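Local coordinates for protein ubiquitin-like-specific protease 2 (PDB 5LNB) that removes the ubiquitin-like modifier SUMO from proteins as a yeast cysteine protease of the C48 (Ulp1-type) family, at residues I53-Y61 / L268-Q276; L18-K26 / Y33-K41. One frame throughout, in Å; residues are numbered along the deposited sequence.

Interaction 1: I53-Y61 / L268-Q276; sequences ILDFFTKFY and LRHTLKLLQ
Leu272 drives its branched end between Ile53, Phe56 and Phe57, where segments 53-61 (on helix 51-67 of the Ulp1-type catalytic domain) and 268-276 (on helix 264-285) cross at 82°. Their axes stay 12.5 Å apart, a spacing filled by bulky aromatic and aliphatic side chains. Followed outward, Leu272 has CG anti to the carbonyl carbon (chi1 -87°); CB touches nothing across the contact, and CG, carried out to the aromatic cluster, meets Phe57 CZ at 3.6 Å. The chain then forks: CD1 crosses to Ile53 CD1, also 3.6 Å away, while CD2 runs past Phe56 in the reverse sense and settles 3.5 Å from Phe56 CE2.

Phe57 is held flat from both sides. Leu268 CD2 sits almost straight over the ring in a CH-pi contact, 3.9 Å from the centroid and 7° off the normal, and Phe56 CD2 lies over the centre of the opposite face; Thr271 CG2 touches the edge. Trimming Phe57 to an alanine would probably leave the Leu268 methyl without the ring face it lies on and open a gap beside Leu272.

One turn on, Leu275 CD1 meets Phe56 at its ring edge, 3.7 Å from CZ, and reaches Phe60 CE1 as well. Ile220 of helix 215-228 packs against Phe57 and Tyr61. At the Tyr61 end the chemistry turns polar: Thr271 OG1, which also bonds to Asn267 O, shares a water with Tyr61 OH, and that water lies 3.1 Å from Thr271 OG1, in the plane of the tyrosine ring.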
loop_
_atom_site.group_PDB
_atom_site.type_symbol
_atom_site.label_atom_id
_atom_site.label_comp_id
_atom_site.label_asym_id
_atom_site.label_seq_id
_atom_site.Cartn_x
_atom_site.Cartn_y
_atom_site.Cartn_z
ATOM N N ILE A 53 3.811 1.507 -10.899
ATOM C CA ILE A 53 3.198 2.752 -10.465
ATOM C C ILE A 53 2.701 2.621 -9.034
ATOM O O ILE A 53 2.943 3.489 -8.190
ATOM C CB ILE A 53 2.056 3.143 -11.419
ATOM C CG1 ILE A 53 2.603 3.504 -12.809
ATOM C CG2 ILE A 53 1.268 4.280 -10.824
ATOM C CD1 ILE A 53 3.597 4.650 -12.804
ATOM N N LEU A 54 2.002 1.534 -8.740
ATOM C CA LEU A 54 1.416 1.396 -7.414
ATOM C C LEU A 54 2.492 1.250 -6.343
ATOM O O LEU A 54 2.422 1.908 -5.299
ATOM C CB LEU A 54 0.449 0.218 -7.384
ATOM C CG LEU A 54 -0.349 0.218 -6.084
ATOM C CD1 LEU A 54 -1.783 -0.054 -6.399
ATOM C CD2 LEU A 54 0.228 -0.816 -5.103
ATOM N N ASP A 55 3.498 0.396 -6.577
ATOM C CA ASP A 55 4.536 0.233 -5.553
ATOM C C ASP A 55 5.349 1.514 -5.385
ATOM O O ASP A 55 5.749 1.852 -4.268
ATOM C CB ASP A 55 5.442 -0.969 -5.864
ATOM C CG ASP A 55 4.719 -2.313 -5.693
ATOM O OD1 ASP A 55 3.887 -2.427 -4.786
ATOM O OD2 ASP A 55 4.962 -3.255 -6.473
ATOM N N PHE A 56 5.585 2.258 -6.471
ATOM C CA PHE A 56 6.282 3.527 -6.322
ATOM C C PHE A 56 5.507 4.482 -5.424
ATOM O O PHE A 56 6.071 5.088 -4.505
ATOM C CB PHE A 56 6.531 4.187 -7.672
ATOM C CG PHE A 56 7.087 5.573 -7.541
ATOM C CD1 PHE A 56 8.413 5.766 -7.204
ATOM C CD2 PHE A 56 6.278 6.684 -7.707
ATOM C CE1 PHE A 56 8.932 7.042 -7.073
ATOM C CE2 PHE A 56 6.795 7.959 -7.567
ATOM C CZ PHE A 56 8.124 8.134 -7.248
ATOM N N PHE A 57 4.207 4.638 -5.673
ATOM C CA PHE A 57 3.456 5.660 -4.958
ATOM C C PHE A 57 3.124 5.268 -3.524
ATOM O O PHE A 57 3.077 6.142 -2.651
ATOM C CB PHE A 57 2.187 5.998 -5.722
ATOM C CG PHE A 57 2.369 7.104 -6.702
ATOM C CD1 PHE A 57 2.754 8.367 -6.267
ATOM C CD2 PHE A 57 2.155 6.897 -8.056
ATOM C CE1 PHE A 57 2.926 9.417 -7.173
ATOM C CE2 PHE A 57 2.312 7.947 -8.964
ATOM C CZ PHE A 57 2.695 9.203 -8.519
ATOM N N THR A 58 2.883 3.988 -3.237
ATOM C CA THR A 58 2.719 3.616 -1.837
ATOM C C THR A 58 3.989 3.939 -1.061
ATOM O O THR A 58 3.935 4.530 0.023
ATOM C CB THR A 58 2.360 2.131 -1.700
ATOM O OG1 THR A 58 3.430 1.324 -2.208
ATOM C CG2 THR A 58 1.076 1.813 -2.460
ATOM N N LYS A 59 5.143 3.596 -1.631
ATOM C CA LYS A 59 6.418 4.004 -1.058
ATOM C C LYS A 59 6.512 5.522 -0.964
ATOM O O LYS A 59 6.895 6.070 0.076
ATOM C CB LYS A 59 7.554 3.443 -1.905
ATOM C CG LYS A 59 8.938 3.793 -1.418
ATOM C CD LYS A 59 9.294 2.986 -0.194
ATOM C CE LYS A 59 10.808 3.031 0.082
ATOM N NZ LYS A 59 11.122 2.672 1.494
ATOM N N PHE A 60 6.155 6.217 -2.045
ATOM C CA PHE A 60 6.284 7.668 -2.079
ATOM C C PHE A 60 5.501 8.329 -0.943
ATOM O O PHE A 60 6.040 9.162 -0.201
ATOM C CB PHE A 60 5.829 8.182 -3.447
ATOM C CG PHE A 60 6.003 9.660 -3.623
ATOM C CD1 PHE A 60 7.234 10.190 -3.985
ATOM C CD2 PHE A 60 4.938 10.522 -3.418
ATOM C CE1 PHE A 60 7.398 11.551 -4.148
ATOM C CE2 PHE A 60 5.099 11.888 -3.579
ATOM C CZ PHE A 60 6.331 12.404 -3.948
ATOM N N TYR A 61 4.226 7.961 -0.774
ATOM C CA TYR A 61 3.401 8.645 0.216
ATOM C C TYR A 61 3.678 8.199 1.647
ATOM O O TYR A 61 3.402 8.960 2.582
ATOM C CB TYR A 61 1.920 8.472 -0.121
ATOM C CG TYR A 61 1.541 9.285 -1.333
ATOM C CD1 TYR A 61 1.744 10.663 -1.349
ATOM C CD2 TYR A 61 1.026 8.680 -2.476
ATOM C CE1 TYR A 61 1.430 11.416 -2.468
ATOM C CE2 TYR A 61 0.705 9.428 -3.599
ATOM C CZ TYR A 61 0.908 10.788 -3.587
ATOM O OH TYR A 61 0.580 11.529 -4.690
ATOM N N LEU A 268 -1.744 12.231 -10.078
ATOM C CA LEU A 268 -0.607 11.318 -10.021
ATOM C C LEU A 268 0.315 11.511 -11.224
ATOM O O LEU A 268 1.541 11.483 -11.079
ATOM C CB LEU A 268 -1.094 9.871 -9.931
ATOM C CG LEU A 268 -1.904 9.460 -8.690
ATOM C CD1 LEU A 268 -2.443 8.059 -8.892
ATOM C CD2 LEU A 268 -1.059 9.532 -7.403
ATOM N N ARG A 269 -0.254 11.730 -12.417
ATOM C CA ARG A 269 0.574 11.990 -13.595
ATOM C C ARG A 269 1.380 13.264 -13.417
ATOM O O ARG A 269 2.581 13.297 -13.703
ATOM C CB ARG A 269 -0.277 12.105 -14.858
ATOM C CG ARG A 269 -0.849 10.825 -15.381
ATOM C CD ARG A 269 -1.135 10.951 -16.882
ATOM N NE ARG A 269 -1.644 12.267 -17.277
ATOM C CZ ARG A 269 -2.931 12.608 -17.300
ATOM N NH1 ARG A 269 -3.856 11.737 -16.929
ATOM N NH2 ARG A 269 -3.293 13.824 -17.689
ATOM N N HIS A 270 0.728 14.329 -12.947
ATOM C CA HIS A 270 1.436 15.580 -12.705
ATOM C C HIS A 270 2.568 15.393 -11.703
ATOM O O HIS A 270 3.639 15.989 -11.854
ATOM C CB HIS A 270 0.461 16.656 -12.221
ATOM C CG HIS A 270 1.063 18.030 -12.169
ATOM N ND1 HIS A 270 1.303 18.697 -10.986
ATOM C CD2 HIS A 270 1.487 18.855 -13.157
ATOM C CE1 HIS A 270 1.840 19.877 -11.248
ATOM N NE2 HIS A 270 1.962 19.997 -12.558
ATOM N N THR A 271 2.352 14.580 -10.668
ATOM C CA THR A 271 3.410 14.358 -9.687
ATOM C C THR A 271 4.606 13.657 -10.322
ATOM O O THR A 271 5.750 14.105 -10.182
ATOM C CB THR A 271 2.885 13.542 -8.506
ATOM O OG1 THR A 271 1.851 14.273 -7.833
ATOM C CG2 THR A 271 4.018 13.234 -7.533
ATOM N N LEU A 272 4.357 12.547 -11.019
ATOM C CA LEU A 272 5.440 11.823 -11.674
ATOM C C LEU A 272 6.130 12.705 -12.706
ATOM O O LEU A 272 7.358 12.860 -12.692
ATOM C CB LEU A 272 4.891 10.552 -12.321
ATOM C CG LEU A 272 4.825 9.321 -11.433
ATOM C CD1 LEU A 272 4.281 8.133 -12.220
ATOM C CD2 LEU A 272 6.224 9.014 -10.879
ATOM N N LYS A 273 5.346 13.296 -13.609
ATOM C CA LYS A 273 5.900 14.183 -14.622
ATOM C C LYS A 273 6.821 15.219 -13.991
ATOM O O LYS A 273 7.917 15.485 -14.490
ATOM C CB LYS A 273 4.764 14.860 -15.395
ATOM C CG LYS A 273 5.243 15.618 -16.626
ATOM C CD LYS A 273 6.005 14.677 -17.553
ATOM C CE LYS A 273 6.914 15.424 -18.509
ATOM N NZ LYS A 273 7.777 14.465 -19.247
ATOM N N LEU A 274 6.390 15.805 -12.875
ATOM C CA LEU A 274 7.199 16.807 -12.192
ATOM C C LEU A 274 8.488 16.195 -11.650
ATOM O O LEU A 274 9.576 16.764 -11.816
ATOM C CB LEU A 274 6.375 17.444 -11.076
ATOM C CG LEU A 274 6.892 18.658 -10.307
ATOM C CD1 LEU A 274 7.854 19.491 -11.141
ATOM C CD2 LEU A 274 5.687 19.493 -9.870
ATOM N N LEU A 275 8.388 15.030 -10.997
ATOM C CA LEU A 275 9.585 14.355 -10.506
ATOM C C LEU A 275 10.560 14.059 -11.640
ATOM O O LEU A 275 11.783 14.111 -11.445
ATOM C CB LEU A 275 9.210 13.061 -9.779
ATOM C CG LEU A 275 8.481 13.193 -8.438
ATOM C CD1 LEU A 275 8.195 11.821 -7.841
ATOM C CD2 LEU A 275 9.281 14.042 -7.453
ATOM N N GLN A 276 10.039 13.748 -12.829
ATOM C CA GLN A 276 10.900 13.474 -13.970
ATOM C C GLN A 276 11.610 14.742 -14.426
ATOM O O GLN A 276 12.812 14.726 -14.718
ATOM C CB GLN A 276 10.073 12.880 -15.106
ATOM C CG GLN A 276 10.869 12.144 -16.153
ATOM C CD GLN A 276 10.574 12.647 -17.543
ATOM O OE1 GLN A 276 9.822 13.604 -17.714
ATOM N NE2 GLN A 276 11.164 12.006 -18.547
HETATM O O HOH W 1 1.161 13.970 -4.787
#

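Interaction 2: L18-K26 / Y33-K41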
loop_
_atom_site.group_PDB
_atom_site.type_symbol
_atom_site.label_atom_id
_atom_site.label_comp_id
_atom_site.label_asym_id
_atom_site.label_seq_id
_atom_site.Cartn_x
_atom_site.Cartn_y
_atom_site.Cartn_z
ATOM N N LEU A 18 5.981 11.480 -24.476
ATOM C CA LEU A 18 7.363 11.174 -24.128
ATOM C C LEU A 18 7.576 11.263 -22.615
ATOM O O LEU A 18 7.297 12.291 -21.992
ATOM C CB LEU A 18 8.326 12.120 -24.854
ATOM C CG LEU A 18 8.247 12.214 -26.386
ATOM C CD1 LEU A 18 9.210 13.268 -26.910
ATOM C CD2 LEU A 18 8.522 10.872 -27.058
ATOM N N PHE A 19 8.052 10.164 -22.028
ATOM C CA PHE A 19 8.452 10.104 -20.622
ATOM C C PHE A 19 9.858 9.505 -20.595
ATOM O O PHE A 19 10.078 8.391 -20.119
ATOM C CB PHE A 19 7.471 9.284 -19.798
ATOM C CG PHE A 19 7.672 9.399 -18.310
ATOM C CD1 PHE A 19 7.186 10.494 -17.613
ATOM C CD2 PHE A 19 8.319 8.400 -17.601
ATOM C CE1 PHE A 19 7.355 10.599 -16.244
ATOM C CE2 PHE A 19 8.490 8.497 -16.225
ATOM C CZ PHE A 19 8.010 9.598 -15.546
ATOM N N LYS A 20 10.812 10.270 -21.126
ATOM C CA LYS A 20 12.120 9.783 -21.475
ATOM C C LYS A 20 13.112 10.907 -21.188
ATOM O O LYS A 20 12.906 12.040 -21.652
ATOM C CB LYS A 20 12.157 9.382 -22.953
ATOM C CG LYS A 20 13.181 8.334 -23.314
ATOM C CD LYS A 20 13.156 8.069 -24.817
ATOM C CE LYS A 20 14.537 7.691 -25.355
ATOM N NZ LYS A 20 14.535 7.540 -26.842
ATOM N N PRO A 21 14.179 10.645 -20.420
ATOM C CA PRO A 21 14.508 9.329 -19.860
ATOM C C PRO A 21 13.542 8.854 -18.769
ATOM O O PRO A 21 12.699 9.610 -18.274
ATOM C CB PRO A 21 15.902 9.546 -19.276
ATOM C CG PRO A 21 15.936 10.998 -18.933
ATOM C CD PRO A 21 15.141 11.682 -20.002
ATOM N N SER A 22 13.671 7.586 -18.397
ATOM C CA SER A 22 12.863 7.064 -17.309
ATOM C C SER A 22 13.214 7.773 -16.009
ATOM O O SER A 22 14.370 8.124 -15.763
ATOM C CB SER A 22 13.077 5.560 -17.166
ATOM O OG SER A 22 12.849 4.907 -18.400
ATOM N N LEU A 23 12.203 7.997 -15.178
ATOM C CA LEU A 23 12.439 8.554 -13.855
ATOM C C LEU A 23 13.200 7.555 -12.991
ATOM O O LEU A 23 12.822 6.385 -12.884
ATOM C CB LEU A 23 11.117 8.922 -13.185
ATOM C CG LEU A 23 11.189 9.263 -11.697
ATOM C CD1 LEU A 23 12.110 10.461 -11.452
ATOM C CD2 LEU A 23 9.788 9.508 -11.160
ATOM N N CYS A 24 14.275 8.024 -12.375
ATOM C CA CYS A 24 15.019 7.258 -11.385
ATOM C C CYS A 24 14.942 8.036 -10.077
ATOM O O CYS A 24 15.502 9.130 -9.965
ATOM C CB CYS A 24 16.463 7.047 -11.835
ATOM S SG CYS A 24 17.377 5.950 -10.770
ATOM N N TYR A 25 14.230 7.495 -9.097
ATOM C CA TYR A 25 13.967 8.214 -7.860
ATOM C C TYR A 25 14.625 7.497 -6.687
ATOM O O TYR A 25 14.498 6.275 -6.548
ATOM C CB TYR A 25 12.464 8.362 -7.628
ATOM C CG TYR A 25 12.134 9.408 -6.599
ATOM C CD1 TYR A 25 11.910 9.064 -5.266
ATOM C CD2 TYR A 25 12.067 10.746 -6.953
ATOM C CE1 TYR A 25 11.615 10.034 -4.322
ATOM C CE2 TYR A 25 11.773 11.715 -6.024
ATOM C CZ TYR A 25 11.547 11.358 -4.716
ATOM O OH TYR A 25 11.265 12.351 -3.813
ATOM N N LYS A 26 15.312 8.265 -5.843
ATOM C CA LYS A 26 16.065 7.757 -4.700
ATOM C C LYS A 26 15.381 8.193 -3.408
ATOM O O LYS A 26 15.277 9.394 -3.137
ATOM C CB LYS A 26 17.502 8.281 -4.740
ATOM C CG LYS A 26 17.595 9.756 -5.183
ATOM C CD LYS A 26 19.023 10.311 -5.082
ATOM C CE LYS A 26 19.141 11.735 -5.646
ATOM N NZ LYS A 26 19.175 11.796 -7.145
ATOM N N TYR A 33 13.975 3.594 -7.371
ATOM C CA TYR A 33 12.888 3.142 -8.233
ATOM C C TYR A 33 13.048 3.749 -9.619
ATOM O O TYR A 33 13.365 4.935 -9.756
ATOM C CB TYR A 33 11.508 3.531 -7.672
ATOM C CG TYR A 33 11.117 2.831 -6.386
ATOM C CD1 TYR A 33 11.839 3.030 -5.210
ATOM C CD2 TYR A 33 10.018 1.984 -6.344
ATOM C CE1 TYR A 33 11.477 2.384 -4.024
ATOM C CE2 TYR A 33 9.642 1.345 -5.175
ATOM C CZ TYR A 33 10.374 1.545 -4.016
ATOM O OH TYR A 33 9.991 0.907 -2.854
ATOM N N THR A 34 12.831 2.932 -10.643
ATOM C CA THR A 34 12.829 3.393 -12.023
ATOM C C THR A 34 11.412 3.320 -12.568
ATOM O O THR A 34 10.765 2.270 -12.482
ATOM C CB THR A 34 13.775 2.562 -12.891
ATOM O OG1 THR A 34 15.135 2.838 -12.521
ATOM C CG2 THR A 34 13.578 2.899 -14.362
ATOM N N ILE A 35 10.927 4.432 -13.108
ATOM C CA ILE A 35 9.592 4.509 -13.692
ATOM C C ILE A 35 9.763 4.799 -15.173
ATOM O O ILE A 35 10.232 5.884 -15.544
ATOM C CB ILE A 35 8.733 5.586 -13.020
ATOM C CG1 ILE A 35 8.536 5.260 -11.536
ATOM C CG2 ILE A 35 7.418 5.754 -13.775
ATOM C CD1 ILE A 35 7.932 3.903 -11.292
ATOM N N THR A 36 9.382 3.843 -16.020
ATOM C CA THR A 36 9.510 4.006 -17.460
ATOM C C THR A 36 8.216 4.551 -18.054
ATOM O O THR A 36 7.178 4.636 -17.385
ATOM C CB THR A 36 9.872 2.683 -18.142
ATOM O OG1 THR A 36 8.755 1.790 -18.076
ATOM C CG2 THR A 36 11.103 2.034 -17.497
ATOM N N ASN A 37 8.288 4.921 -19.342
ATOM C CA ASN A 37 7.089 5.375 -20.034
ATOM C C ASN A 37 6.032 4.280 -20.069
ATOM O O ASN A 37 4.837 4.558 -19.929
ATOM C CB ASN A 37 7.427 5.835 -21.451
ATOM C CG ASN A 37 6.207 6.352 -22.196
ATOM O OD1 ASN A 37 5.644 7.379 -21.830
ATOM N ND2 ASN A 37 5.790 5.636 -23.236
ATOM N N GLN A 38 6.457 3.027 -20.246
ATOM C CA GLN A 38 5.521 1.911 -20.221
ATOM C C GLN A 38 4.721 1.877 -18.919
ATOM O O GLN A 38 3.553 1.479 -18.921
ATOM C CB GLN A 38 6.285 0.598 -20.431
ATOM C CG GLN A 38 5.516 -0.482 -21.177
ATOM C CD GLN A 38 5.178 -0.106 -22.623
ATOM O OE1 GLN A 38 4.243 -0.656 -23.210
ATOM N NE2 GLN A 38 5.939 0.828 -23.202
ATOM N N ASP A 39 5.325 2.300 -17.798
ATOM C CA ASP A 39 4.605 2.364 -16.525
ATOM C C ASP A 39 3.757 3.627 -16.436
ATOM O O ASP A 39 2.583 3.584 -16.049
ATOM C CB ASP A 39 5.591 2.327 -15.348
ATOM C CG ASP A 39 6.556 1.156 -15.418
ATOM O OD1 ASP A 39 6.110 0.035 -15.730
ATOM O OD2 ASP A 39 7.765 1.358 -15.161
ATOM N N PHE A 40 4.355 4.764 -16.789
ATOM C CA PHE A 40 3.693 6.058 -16.685
ATOM C C PHE A 40 2.403 6.108 -17.505
ATOM O O PHE A 40 1.442 6.783 -17.115
ATOM C CB PHE A 40 4.695 7.135 -17.127
ATOM C CG PHE A 40 4.129 8.523 -17.231
ATOM C CD1 PHE A 40 3.971 9.311 -16.100
ATOM C CD2 PHE A 40 3.797 9.056 -18.465
ATOM C CE1 PHE A 40 3.462 10.596 -16.198
ATOM C CE2 PHE A 40 3.292 10.337 -18.566
ATOM C CZ PHE A 40 3.127 11.109 -17.433
ATOM N N LYS A 41 2.349 5.395 -18.630
ATOM C CA LYS A 41 1.225 5.564 -19.544
ATOM C C LYS A 41 -0.069 4.957 -19.010
ATOM O O LYS A 41 -1.144 5.272 -19.537
ATOM C CB LYS A 41 1.554 4.954 -20.905
ATOM C CG LYS A 41 1.355 3.455 -20.961
ATOM C CD LYS A 41 1.951 2.890 -22.229
ATOM C CE LYS A 41 1.747 1.391 -22.306
ATOM N NZ LYS A 41 2.411 0.822 -23.512
HETATM O O HOH W 2 10.911 5.728 -20.188
#
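Phe19 and Phe40 lay their rings one over the other in an offset stack, centroids 4.2 Å apart and planes only 8° from parallel, although the two side chains arrive at about a right angle. Phe19 carries CG anti to its own N (chi1 -169°), which swings the ring onto Phe40 of helix 37-40. Phe40 CD1 lies 3.6 Å from Phe19 CE1, and Phe40 CB adds a CH-pi contact over the same ring. Turned edge-on to the strand, that ring brings CE2 to 3.2 Å from Ile35 O, in the ring plane, and also touches Ile35 CG2.

Ile35 O is shared: it takes the rather bent bond from Leu23 N (130° at the hydrogen). The return bond, Ile35 N to Leu23 O, is straighter and lies in the carbonyl plane at 2.7 Å. Farther along, Tyr25 and Tyr33 pair through two backbone bonds, each N-H going to the other's carbonyl O. Leu23, Ile35, Tyr25 and Tyr33 share one face, turned to helices 264-285 and 51-67, whereas Cys24 and Thr34 form the non-hydrogen-bonded pair on the other.

Past the strands, Ser22 OG rests on Thr36 CG2, and one water ties three groups together: it donates to Phe19 O, accepts from Asn37 N at 2.9 Å and bonds to Ser22 OG. Asn37 OD1 lies alongside Phe19 CB.

Thr36 occupies the N-cap, and its N-H bonds to Asp39 OD2 at 3.1 Å. This is an antiparallel beta hairpin that runs directly into a short capped helix, with the chain ahead of its first strand folded back over that helix, where the two phenylalanine rings stack.

Interaction 1 is carried by apolar side chains between two helices, with one water bridging Tyr61 and Thr271. Interaction 2, more peripheral in the chain, rests on backbone bonds between strands and a ring stack, with a helix N-cap inside 33-41. Their elements nonetheless form one cluster: strands 23-26 and 32-35 lie against the same two helices that cross in 53-61 / 268-276. Phe56 touches Tyr33 and Ile35, Phe60 touches Tyr25, and Leu272 and Leu275 rest on Leu23. Gln276 NE2 adds a probable hydrogen bond to Pro21 O, and Ile53 packs near Asp39. The hairpin thus covers part of the helix pair, the face carrying Leu23, Tyr25, Tyr33 and Ile35 continuing the apolar packing of interaction 1.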